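Local coordinates for protein Rho guanine nucleotide exchange factor 11 (PDB 5JHH) that probably activates Rho GTPases by promoting the exchange of bound GDP for GTP, working through a DH domain coupled to a PH domain, at residues Leu314-Val319 with Glu363-Asn368; Arg329-Ile334 with Thr357-Leu362; Ile333-Thr336 with Gly340-Gln343. All coordinates share one frame; numbering follows the deposited sequence.

Interaction 1. Residues Leu314-Val319 with Glu363-Asn368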
# COMPACT_ATOMS: atom_id res chain seq x y z
N LEU A 314 18.50 24.65 -3.60
CA LEU A 314 17.63 25.66 -4.22
C LEU A 314 16.52 25.99 -3.25
O LEU A 314 16.00 25.12 -2.60
CB LEU A 314 17.05 25.11 -5.53
CG LEU A 314 18.15 24.77 -6.55
CD1 LEU A 314 17.64 24.17 -7.84
CD2 LEU A 314 18.96 26.03 -6.85
N LYS A 315 16.19 27.27 -3.16
CA LYS A 315 15.06 27.73 -2.38
C LYS A 315 13.82 27.75 -3.25
O LYS A 315 13.77 28.39 -4.31
CB LYS A 315 15.32 29.10 -1.80
CG LYS A 315 16.55 29.16 -0.90
CD LYS A 315 16.36 30.26 0.14
CE LYS A 315 17.64 30.60 0.89
NZ LYS A 315 18.35 31.76 0.28
N LEU A 316 12.80 27.03 -2.79
CA LEU A 316 11.61 26.81 -3.56
C LEU A 316 10.82 28.08 -3.76
O LEU A 316 10.00 28.14 -4.65
CB LEU A 316 10.75 25.75 -2.89
CG LEU A 316 11.32 24.32 -2.84
CD1 LEU A 316 10.40 23.44 -2.03
CD2 LEU A 316 11.52 23.72 -4.22
N ASN A 317 11.06 29.10 -2.95
CA ASN A 317 10.36 30.37 -3.15
C ASN A 317 10.99 31.26 -4.22
O ASN A 317 10.45 32.32 -4.54
CB ASN A 317 10.30 31.16 -1.84
CG ASN A 317 11.66 31.45 -1.28
OD1 ASN A 317 12.67 31.29 -1.94
ND2 ASN A 317 11.69 31.84 -0.03
N ALA A 318 12.11 30.80 -4.77
CA ALA A 318 12.92 31.54 -5.74
C ALA A 318 13.19 30.68 -6.99
O ALA A 318 14.30 30.73 -7.56
CB ALA A 318 14.24 31.95 -5.10
N VAL A 319 12.22 29.86 -7.37
CA VAL A 319 12.35 29.09 -8.59
C VAL A 319 11.04 28.91 -9.31
O VAL A 319 9.96 29.07 -8.73
CB VAL A 319 12.97 27.67 -8.42
CG1 VAL A 319 14.30 27.68 -7.68
CG2 VAL A 319 12.00 26.74 -7.74
N GLU A 363 5.77 21.63 -8.39
CA GLU A 363 4.92 22.79 -8.56
C GLU A 363 4.12 23.07 -7.27
O GLU A 363 4.04 24.22 -6.82
CB GLU A 363 3.99 22.59 -9.76
CG GLU A 363 4.70 22.63 -11.12
CD GLU A 363 3.79 22.24 -12.30
OE1 GLU A 363 2.88 21.40 -12.10
OE2 GLU A 363 3.98 22.77 -13.41
N GLU A 364 3.55 22.04 -6.66
CA GLU A 364 2.74 22.20 -5.45
C GLU A 364 3.61 22.84 -4.37
O GLU A 364 3.26 23.85 -3.76
CB GLU A 364 2.12 20.85 -5.03
CG GLU A 364 1.29 20.83 -3.73
CD GLU A 364 0.04 21.73 -3.73
OE1 GLU A 364 -0.29 22.38 -4.76
OE2 GLU A 364 -0.63 21.80 -2.67
N ALA A 365 4.81 22.33 -4.20
CA ALA A 365 5.65 22.80 -3.10
C ALA A 365 6.04 24.25 -3.32
O ALA A 365 6.14 25.01 -2.37
CB ALA A 365 6.89 21.97 -3.01
N VAL A 366 6.26 24.61 -4.58
CA VAL A 366 6.56 25.98 -4.95
C VAL A 366 5.39 26.91 -4.66
O VAL A 366 5.60 27.98 -4.11
CB VAL A 366 7.02 26.11 -6.43
CG1 VAL A 366 6.94 27.57 -6.92
CG2 VAL A 366 8.44 25.60 -6.56
N ARG A 367 4.17 26.52 -5.02
CA ARG A 367 3.00 27.33 -4.68
C ARG A 367 2.92 27.64 -3.16
O ARG A 367 2.58 28.74 -2.78
CB ARG A 367 1.73 26.66 -5.14
CG ARG A 367 0.87 27.52 -6.05
CD ARG A 367 0.50 26.76 -7.31
NE ARG A 367 0.24 25.34 -7.02
CZ ARG A 367 0.44 24.32 -7.87
NH1 ARG A 367 0.88 24.54 -9.11
NH2 ARG A 367 0.18 23.07 -7.50
N ASN A 368 3.28 26.69 -2.31
CA ASN A 368 3.22 26.87 -0.86
C ASN A 368 4.49 27.42 -0.24
O ASN A 368 4.52 27.69 0.96
CB ASN A 368 2.87 25.55 -0.20
CG ASN A 368 1.56 25.01 -0.72
OD1 ASN A 368 0.62 25.77 -0.93
ND2 ASN A 368 1.52 23.71 -1.01
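The side chains and carbonyl oxygens of L316 and V319 meet A365 and V366, and the flat group nearby, the guanidinium of R367, belongs to the helix side of the contact. Over one of its faces stands the carbonyl oxygen of E363, 3.7 Å above the plane and over the centre of the group. At its edge, 10° out of plane, E364 OE1 accepts a hydrogen bond of 2.9 Å from R367 NH2 on the lone pair turned away from E364 OE2, completing a salt bridge. E364 OE2 receives a further, weak bond from N368 ND2, so one carboxylate holds R367 and, weakly, N368.

The interface itself is a small apolar patch centred on V366. With CG1 anti to the backbone N (chi1 164°), V366 presents both methyls to the turn. V366 CG2 lies 3.5 Å from the carbonyl oxygen of L316 and 3.9 Å from V319 CG2, while V366 CG1 rests 3.8 Å from the carbonyl oxygen of V319. L316 lies beside V366 and sets its CD1 3.9 Å from A365 CB. An alanine in place of V366 would lose both methyls, and this would probably open a gap beside V319 CG2 and strip apolar cover from the L316 carbonyl.

Such a contact illustrates how a short connection can be pinned against a helix without a hydrogen bond between them. The turn closes on itself through A318 N and the K315 carbonyl oxygen, and it links strand 313-315 to strand 319-323, one in each sheet of the PH sandwich. L314 is bonded through its backbone to L281, and V319 packs on I333. Helix 352-368 lays its last turns across this corner, as the C-terminal helix does in PH domains.

Interaction 2. Residues Arg329-Ile334 with Thr357-Leu362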
# COMPACT_ATOMS: atom_id res chain seq x y z
N ARG A 329 10.91 12.97 -20.06
CA ARG A 329 11.50 12.59 -18.78
C ARG A 329 12.18 13.77 -18.11
O ARG A 329 12.68 13.64 -16.98
CB ARG A 329 12.57 11.54 -18.99
CG ARG A 329 12.06 10.20 -19.46
CD ARG A 329 13.24 9.26 -19.57
NE ARG A 329 12.79 7.97 -20.06
CZ ARG A 329 12.54 7.68 -21.33
NH1 ARG A 329 12.71 8.59 -22.28
NH2 ARG A 329 12.11 6.46 -21.66
N ALA A 330 12.25 14.90 -18.79
CA ALA A 330 13.05 15.99 -18.29
C ALA A 330 12.19 17.16 -17.90
O ALA A 330 11.14 17.38 -18.49
CB ALA A 330 14.03 16.43 -19.34
N PHE A 331 12.72 17.95 -16.96
CA PHE A 331 12.11 19.21 -16.55
C PHE A 331 13.19 20.20 -16.13
O PHE A 331 14.30 19.79 -15.79
CB PHE A 331 11.12 18.98 -15.41
CG PHE A 331 11.75 18.41 -14.15
CD1 PHE A 331 11.82 17.04 -13.97
CD2 PHE A 331 12.23 19.24 -13.16
CE1 PHE A 331 12.38 16.51 -12.82
CE2 PHE A 331 12.78 18.71 -12.02
CZ PHE A 331 12.87 17.35 -11.85
N PHE A 332 12.85 21.49 -16.17
CA PHE A 332 13.77 22.59 -15.84
C PHE A 332 13.41 23.22 -14.51
O PHE A 332 12.24 23.42 -14.18
CB PHE A 332 13.70 23.70 -16.89
CG PHE A 332 14.11 23.28 -18.30
CD1 PHE A 332 15.24 22.54 -18.53
CD2 PHE A 332 13.37 23.69 -19.38
CE1 PHE A 332 15.61 22.19 -19.81
CE2 PHE A 332 13.75 23.37 -20.69
CZ PHE A 332 14.87 22.61 -20.90
N ILE A 333 14.44 23.59 -13.77
CA ILE A 333 14.26 24.48 -12.67
C ILE A 333 15.03 25.77 -12.95
O ILE A 333 16.24 25.76 -13.19
CB ILE A 333 14.72 23.85 -11.37
CG1 ILE A 333 13.93 22.56 -11.14
CG2 ILE A 333 14.54 24.84 -10.22
CD1 ILE A 333 14.44 21.72 -9.99
N ILE A 334 14.29 26.87 -12.88
CA ILE A 334 14.79 28.18 -13.25
C ILE A 334 14.83 29.05 -12.01
O ILE A 334 13.79 29.35 -11.43
CB ILE A 334 13.84 28.79 -14.27
CG1 ILE A 334 13.63 27.80 -15.42
CG2 ILE A 334 14.38 30.14 -14.73
CD1 ILE A 334 12.81 28.34 -16.57
N THR A 357 5.33 12.86 -11.71
CA THR A 357 5.26 12.91 -10.26
C THR A 357 6.13 14.02 -9.70
O THR A 357 5.71 14.82 -8.91
CB THR A 357 5.72 11.58 -9.64
OG1 THR A 357 4.81 10.57 -10.06
CG2 THR A 357 5.73 11.67 -8.13
N TRP A 358 7.40 13.98 -10.07
CA TRP A 358 8.32 15.01 -9.65
C TRP A 358 7.82 16.45 -9.94
O TRP A 358 7.97 17.35 -9.09
CB TRP A 358 9.64 14.78 -10.36
CG TRP A 358 10.59 13.96 -9.60
CD1 TRP A 358 10.97 12.69 -9.89
CD2 TRP A 358 11.33 14.36 -8.46
NE1 TRP A 358 11.92 12.27 -8.98
CE2 TRP A 358 12.13 13.26 -8.07
CE3 TRP A 358 11.38 15.53 -7.71
CZ2 TRP A 358 12.97 13.32 -7.00
CZ3 TRP A 358 12.20 15.58 -6.64
CH2 TRP A 358 12.99 14.48 -6.27
N MET A 359 7.23 16.68 -11.11
CA MET A 359 6.72 17.98 -11.45
C MET A 359 5.48 18.37 -10.66
O MET A 359 5.37 19.51 -10.20
CB MET A 359 6.41 18.07 -12.93
CG MET A 359 7.58 18.61 -13.73
SD MET A 359 7.15 19.94 -14.87
CE MET A 359 5.58 19.41 -15.53
N GLU A 360 4.54 17.45 -10.53
CA GLU A 360 3.34 17.73 -9.79
C GLU A 360 3.75 18.16 -8.39
O GLU A 360 3.29 19.17 -7.89
CB GLU A 360 2.49 16.47 -9.73
CG GLU A 360 1.04 16.68 -9.37
CD GLU A 360 0.25 15.37 -9.48
OE1 GLU A 360 -0.69 15.31 -10.31
OE2 GLU A 360 0.58 14.38 -8.77
N LEU A 361 4.70 17.45 -7.79
CA LEU A 361 5.03 17.74 -6.43
C LEU A 361 5.86 19.00 -6.33
O LEU A 361 5.70 19.77 -5.41
CB LEU A 361 5.71 16.56 -5.76
CG LEU A 361 4.83 15.30 -5.62
CD1 LEU A 361 5.72 14.10 -5.38
CD2 LEU A 361 3.83 15.47 -4.49
N LEU A 362 6.75 19.21 -7.30
CA LEU A 362 7.56 20.41 -7.31
C LEU A 362 6.70 21.64 -7.46
O LEU A 362 6.86 22.59 -6.72
CB LEU A 362 8.58 20.38 -8.44
CG LEU A 362 9.87 19.67 -8.09
CD1 LEU A 362 10.65 19.30 -9.34
CD2 LEU A 362 10.71 20.51 -7.15
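F331, L362 and M359 carry most of this contact, with the phenyl group of F331 as its centre. The aromatic residue leaves the strand toward the helix, its CG lodged between the backbone N and the carbonyl carbon (chi1 61°), which brings the ring in among the helix side chains. L362 also starts out toward the strand, and the two side chains cross at about a right angle: L362 CD1 lies 3.5 Å from F331 CE2 and 3.9 Å from F331 CZ. M359 works at the root of the same aromatic side chain. Its CG is 3.9 Å from F331 CB and its SD 4.1 Å from that carbon, the two chains running past each other in opposite directions. The bend at the second torsion of M359 (chi2 -131°) leaves the sulfur beside this methylene.

W358 adds a smaller touch, 4.1 Å between its CB and F331 CE1. Its indole leads away from the strand and packs edge-to-face with H256. Within the strand, I333 CD1 lies at the ring edge in plane, while L260 and L347 supply further apolar neighbours for F331.

The segments run 27° from parallel, with axes 9.7 Å apart at closest approach, a spacing that one large side chain and its shorter partners can bridge. As a worked example of a helix packed on a sheet, the case is plain: here one aromatic side chain takes the largest share of the surface buried between strand and helix. No hydrogen bond or ion pair crosses. The association therefore rests on van der Waals fit and the burial of hydrocarbon and sulfur, and it depends on complementary shape, with no charge or polar bond to set its direction.

Interaction 3. Residues Ile333-Thr336 with Gly340-Gln343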
# COMPACT_ATOMS: atom_id res chain seq x y z
N ILE A 333 14.44 23.59 -13.77
CA ILE A 333 14.26 24.48 -12.67
C ILE A 333 15.03 25.77 -12.95
O ILE A 333 16.24 25.76 -13.19
CB ILE A 333 14.72 23.85 -11.37
CG1 ILE A 333 13.93 22.56 -11.14
CG2 ILE A 333 14.54 24.84 -10.22
CD1 ILE A 333 14.44 21.72 -9.99
N ILE A 334 14.29 26.87 -12.88
CA ILE A 334 14.79 28.18 -13.25
C ILE A 334 14.83 29.05 -12.01
O ILE A 334 13.79 29.35 -11.43
CB ILE A 334 13.84 28.79 -14.27
CG1 ILE A 334 13.63 27.80 -15.42
CG2 ILE A 334 14.38 30.14 -14.73
CD1 ILE A 334 12.81 28.34 -16.57
N CYS A 335 16.03 29.44 -11.60
CA CYS A 335 16.22 30.24 -10.39
C CYS A 335 15.90 31.67 -10.72
O CYS A 335 16.35 32.18 -11.74
CB CYS A 335 17.66 30.15 -9.91
SG CYS A 335 18.31 28.46 -9.81
N THR A 336 15.13 32.32 -9.86
CA THR A 336 14.54 33.60 -10.19
C THR A 336 15.16 34.77 -9.45
O THR A 336 14.78 35.92 -9.68
CB THR A 336 13.05 33.59 -9.90
OG1 THR A 336 12.83 33.28 -8.52
CG2 THR A 336 12.38 32.56 -10.76
N GLY A 340 20.77 34.85 -9.15
CA GLY A 340 20.68 33.43 -9.48
C GLY A 340 21.66 33.09 -10.58
O GLY A 340 22.34 33.98 -11.10
N PRO A 341 21.79 31.80 -10.92
CA PRO A 341 22.59 31.52 -12.10
C PRO A 341 21.78 31.88 -13.36
O PRO A 341 20.58 31.62 -13.38
CB PRO A 341 22.84 30.00 -12.01
CG PRO A 341 21.70 29.47 -11.20
CD PRO A 341 21.34 30.57 -10.23
N PRO A 342 22.43 32.47 -14.39
CA PRO A 342 21.75 32.56 -15.70
C PRO A 342 21.41 31.18 -16.30
O PRO A 342 20.64 31.09 -17.26
CB PRO A 342 22.76 33.29 -16.59
CG PRO A 342 23.74 33.92 -15.65
CD PRO A 342 23.79 33.04 -14.44
N GLN A 343 22.00 30.12 -15.74
CA GLN A 343 21.66 28.75 -16.13
C GLN A 343 20.51 28.09 -15.32
O GLN A 343 20.24 28.35 -14.13
CB GLN A 343 22.89 27.84 -16.16
CG GLN A 343 23.96 28.25 -17.16
CD GLN A 343 25.15 28.99 -16.52
OE1 GLN A 343 25.04 29.60 -15.45
NE2 GLN A 343 26.29 28.92 -17.18
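C335 and P341 face each other where the strand gives way to the loop that follows it, the cysteine directing its CB toward the opposing segment and the proline presenting its CD and CG. The sulfur sits anti to the carbonyl carbon and beside the backbone N (chi1 -49°), which carries it along the pyrrolidine. There C335 SG lies 3.7 Å from P341 CD and 3.8 Å from P341 CG. C335 CB also approaches P341 CD, at 3.7 Å, so that CD is held against both side-chain atoms of the cysteine.

G340 comes in one residue earlier, its CA 4.5 Å from C335 CB. The backbone here is turned such that a side chain on the glycine would point toward the strand and crowd C335 CB; lacking one, G340 lets the loop pass close by. The contact is apolar throughout, without a hydrogen bond between the segments.

Around the pair, C335 also packs on L314 and Y345, while P341 leans on F310. Farther back along the strand, the backbone of I333 bonds to that of Y345. The arrangement offers a compact example of how a loop can be secured where a strand ends. It belongs to the surface connection between antiparallel strands 330-335 and 345-348, the last two strands of the PH-domain sandwich.

In the fold
All three contacts lie in the PH domain, but at different depths. Interactions 1 and 2 are mostly buried and share helix 352-368: interaction 2 fixes its middle against strand 330-335, interaction 1 its end against the turn leading into strand 319-323. Interaction 3 starts from that same strand 330-335 but lies at the surface. None uses a hydrogen bond across its segments, yet the apolar chemistry shifts from an aromatic centre, through small aliphatic groups against carbonyl oxygens, to cysteine sulfur on proline. Interactions 1 and 3 are joined by a probable backbone hydrogen bond between A318 and T336, and V319 CB packs on the carbonyl oxygen of I334, a residue that interactions 2 and 3 share.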